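Local coordinates for protein glycerate kinase, putative (Thermotoga maritima, PDB 2B8N) that catalyses the ATP-dependent phosphorylation of D-glycerate to 2-phosphoglycerate, a magnesium-requiring step in the breakdown of serine via 3-hydroxypyruvate, at residues R38-T43 with W62-A67. Sequence-based numbering, arbitrary orientation.
Sequences RAVKET and WRMAKA
Val-40 and Ala-67 form the apolar centre of this helix-to-helix contact. Both point their CB atoms at the other helix, and Val-40 CB meets Ala-67 CB at 4.0 Å. The two valine branches divide the work: CG1, anti to the backbone N (chi1 169°), also rests on the alanine methyl. Val-40 CG2 reaches toward the preceding turn and lies 4.1 Å from the carbonyl O of Met-64, a selenomethionine here. The small alanine lets the short, branched valine come in close, and the long selenoether chain of Met-64 runs past the valine to Ile-260, which Val-40 and Ala-39 also touch. Helix 61-72 is the crossover between the adjacent parallel strands 52-57 and 76-84, a beta-alpha-beta unit; it packs through Ala-65 on Leu-54 and Ala-56, while helix 36-41 packs on the flank formed by Met-64 and Ala-67, beside edge strand 255-261. Charge takes over at the margin. The aliphatic part of Lys-41 passes Ala-67, CE standing 4.4 Å from its O, and NZ forms salt bridges with Glu-70 and Asp-37. Lys-66 NZ, 5.7 Å from Lys-41 NZ, pairs with the same Glu-70, whose carboxylate probably offsets the repulsion between the two ammonium groups. Within 38-43, Thr-43 OG1 donates to Ala-39 O at 3.1 Å, tying Thr-43 to the backbone four residues earlier.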
ATOM      1  N   ARG A  38     -13.717   0.645   8.739  1.00 27.18           N
ATOM      2  CA  ARG A  38     -14.794   0.594   7.804  1.00 25.68           C
ATOM      3  C   ARG A  38     -14.589  -0.555   6.781  1.00 26.66           C
ATOM      4  O   ARG A  38     -15.564  -1.205   6.375  1.00 25.86           O
ATOM      5  CB  ARG A  38     -14.947   1.972   7.139  1.00 25.43           C
ATOM      6  CG  ARG A  38     -15.876   1.988   5.928  1.00 23.19           C
ATOM      7  CD  ARG A  38     -16.529   3.333   5.681  1.00 17.42           C
ATOM      8  NE  ARG A  38     -16.948   3.426   4.286  1.00 18.88           N
ATOM      9  CZ  ARG A  38     -17.167   4.564   3.639  1.00 24.51           C
ATOM     10  NH1 ARG A  38     -17.025   5.731   4.254  1.00 30.39           N
ATOM     11  NH2 ARG A  38     -17.530   4.545   2.371  1.00 20.97           N
ATOM     12  N   ALA A  39     -13.348  -0.820   6.369  1.00 26.63           N
ATOM     13  CA  ALA A  39     -13.108  -1.848   5.327  1.00 28.24           C
ATOM     14  C   ALA A  39     -13.502  -3.238   5.796  1.00 27.75           C
ATOM     15  O   ALA A  39     -14.084  -4.038   5.034  1.00 25.79           O
ATOM     16  CB  ALA A  39     -11.640  -1.847   4.885  1.00 28.33           C
ATOM     17  N   VAL A  40     -13.159  -3.504   7.050  1.00 28.28           N
ATOM     18  CA  VAL A  40     -13.468  -4.767   7.702  1.00 29.79           C
ATOM     19  C   VAL A  40     -14.978  -4.906   7.911  1.00 29.52           C
ATOM     20  O   VAL A  40     -15.590  -5.884   7.485  1.00 30.83           O
ATOM     21  CB  VAL A  40     -12.725  -4.873   9.060  1.00 29.95           C
ATOM     22  CG1 VAL A  40     -13.229  -6.052   9.883  1.00 31.74           C
ATOM     23  CG2 VAL A  40     -11.231  -5.013   8.815  1.00 31.59           C
ATOM     24  N   LYS A  41     -15.570  -3.921   8.567  1.00 29.12           N
ATOM     25  CA  LYS A  41     -16.996  -3.982   8.919  1.00 28.57           C
ATOM     26  C   LYS A  41     -17.922  -4.096   7.694  1.00 27.85           C
ATOM     27  O   LYS A  41     -18.987  -4.712   7.777  1.00 28.40           O
ATOM     28  CB  LYS A  41     -17.392  -2.769   9.787  1.00 28.59           C
ATOM     29  CG  LYS A  41     -17.055  -2.917  11.277  1.00 28.52           C
ATOM     30  CD  LYS A  41     -17.017  -1.566  11.981  1.00 28.39           C
ATOM     31  CE  LYS A  41     -16.828  -1.695  13.513  1.00 32.32           C
ATOM     32  NZ  LYS A  41     -16.813  -0.358  14.213  1.00 29.94           N
ATOM     33  N   GLU A  42     -17.514  -3.521   6.563  1.00 27.12           N
ATOM     34  CA  GLU A  42     -18.291  -3.635   5.319  1.00 27.75           C
ATOM     35  C   GLU A  42     -18.123  -4.980   4.601  1.00 27.91           C
ATOM     36  O   GLU A  42     -18.878  -5.257   3.681  1.00 28.14           O
ATOM     37  CB  GLU A  42     -17.960  -2.485   4.368  1.00 26.79           C
ATOM     38  CG  GLU A  42     -18.454  -1.156   4.889  1.00 29.20           C
ATOM     39  CD  GLU A  42     -18.256  -0.005   3.924  1.00 28.62           C
ATOM     40  OE1 GLU A  42     -17.587  -0.192   2.875  1.00 35.62           O
ATOM     41  OE2 GLU A  42     -18.771   1.095   4.228  1.00 24.88           O
ATOM     42  N   THR A  43     -17.156  -5.800   5.031  1.00 28.70           N
ATOM     43  CA  THR A  43     -16.911  -7.126   4.448  1.00 29.45           C
ATOM     44  C   THR A  43     -17.170  -8.320   5.392  1.00 28.92           C
ATOM     45  O   THR A  43     -17.931  -9.245   5.052  1.00 28.69           O
ATOM     46  CB  THR A  43     -15.456  -7.237   3.992  1.00 30.06           C
ATOM     47  OG1 THR A  43     -15.152  -6.182   3.072  1.00 33.17           O
ATOM     48  CG2 THR A  43     -15.210  -8.589   3.328  1.00 32.49           C
ATOM     49  N   TRP A  62      -3.417  -3.443  14.076  1.00 28.57           N
ATOM     50  CA  TRP A  62      -4.117  -3.180  15.314  1.00 28.06           C
ATOM     51  C   TRP A  62      -5.556  -2.709  15.061  1.00 28.88           C
ATOM     52  O   TRP A  62      -6.481  -3.171  15.734  1.00 29.65           O
ATOM     53  CB  TRP A  62      -3.339  -2.201  16.187  1.00 27.62           C
ATOM     54  CG  TRP A  62      -3.827  -2.189  17.589  1.00 28.91           C
ATOM     55  CD1 TRP A  62      -3.336  -2.917  18.644  1.00 31.06           C
ATOM     56  CD2 TRP A  62      -4.925  -1.428  18.106  1.00 30.98           C
ATOM     57  NE1 TRP A  62      -4.062  -2.644  19.788  1.00 29.04           N
ATOM     58  CE2 TRP A  62      -5.047  -1.742  19.479  1.00 29.01           C
ATOM     59  CE3 TRP A  62      -5.821  -0.512  17.541  1.00 28.72           C
ATOM     60  CZ2 TRP A  62      -6.019  -1.164  20.286  1.00 31.41           C
ATOM     61  CZ3 TRP A  62      -6.804   0.045  18.344  1.00 26.90           C
ATOM     62  CH2 TRP A  62      -6.894  -0.274  19.696  1.00 29.73           C
ATOM     63  N   ARG A  63      -5.770  -1.815  14.099  1.00 28.79           N
ATOM     64  CA  ARG A  63      -7.137  -1.317  13.888  1.00 29.38           C
ATOM     65  C   ARG A  63      -8.028  -2.340  13.168  1.00 29.42           C
ATOM     66  O   ARG A  63      -9.232  -2.442  13.439  1.00 29.81           O
ATOM     67  CB  ARG A  63      -7.154   0.040  13.188  1.00 29.17           C
ATOM     68  CG  ARG A  63      -6.387   1.103  13.971  1.00 31.42           C
ATOM     69  CD  ARG A  63      -7.215   2.316  14.399  1.00 36.38           C
ATOM     70  NE  ARG A  63      -7.526   2.320  15.842  1.00 42.49           N
ATOM     71  CZ  ARG A  63      -7.883   3.396  16.560  1.00 37.19           C
ATOM     72  NH1 ARG A  63      -8.001   4.586  16.000  1.00 37.51           N
ATOM     73  NH2 ARG A  63      -8.131   3.283  17.861  1.00 42.07           N
HETATM   74  N   MSE A  64      -7.432  -3.119  12.273  1.00 30.04           N
HETATM   75  CA  MSE A  64      -8.156  -4.201  11.612  1.00 29.48           C
HETATM   76  C   MSE A  64      -8.581  -5.269  12.637  1.00 29.58           C
HETATM   77  O   MSE A  64      -9.701  -5.782  12.561  1.00 29.04           O
HETATM   78  CB  MSE A  64      -7.305  -4.831  10.523  1.00 28.40           C
HETATM   79  CG  MSE A  64      -6.998  -3.927   9.356  1.00 30.54           C
HETATM   80 SE   MSE A  64      -6.016  -4.887   7.944  1.00 30.62          SE
HETATM   81  CE  MSE A  64      -7.368  -6.159   7.280  1.00 34.29           C
ATOM     82  N   ALA A  65      -7.702  -5.593  13.591  1.00 28.58           N
ATOM     83  CA  ALA A  65      -8.043  -6.568  14.627  1.00 27.97           C
ATOM     84  C   ALA A  65      -9.189  -6.035  15.493  1.00 27.58           C
ATOM     85  O   ALA A  65     -10.189  -6.706  15.676  1.00 26.71           O
ATOM     86  CB  ALA A  65      -6.838  -6.892  15.496  1.00 28.56           C
ATOM     87  N   LYS A  66      -9.049  -4.815  16.003  1.00 27.63           N
ATOM     88  CA  LYS A  66     -10.107  -4.205  16.793  1.00 28.19           C
ATOM     89  C   LYS A  66     -11.475  -4.228  16.096  1.00 27.83           C
ATOM     90  O   LYS A  66     -12.488  -4.479  16.749  1.00 28.50           O
ATOM     91  CB  LYS A  66      -9.769  -2.761  17.132  1.00 28.40           C
ATOM     92  CG  LYS A  66     -10.871  -2.053  17.913  1.00 26.51           C
ATOM     93  CD  LYS A  66     -10.409  -0.709  18.431  1.00 32.14           C
ATOM     94  CE  LYS A  66     -11.588   0.100  18.964  1.00 34.86           C
ATOM     95  NZ  LYS A  66     -12.490   0.505  17.857  1.00 34.63           N
ATOM     96  N   ALA A  67     -11.509  -3.934  14.794  1.00 26.87           N
ATOM     97  CA  ALA A  67     -12.775  -3.937  14.049  1.00 27.49           C
ATOM     98  C   ALA A  67     -13.390  -5.346  13.901  1.00 27.20           C
ATOM     99  O   ALA A  67     -14.596  -5.506  13.976  1.00 29.64           O
ATOM    100  CB  ALA A  67     -12.598  -3.269  12.685  1.00 27.69           C
TER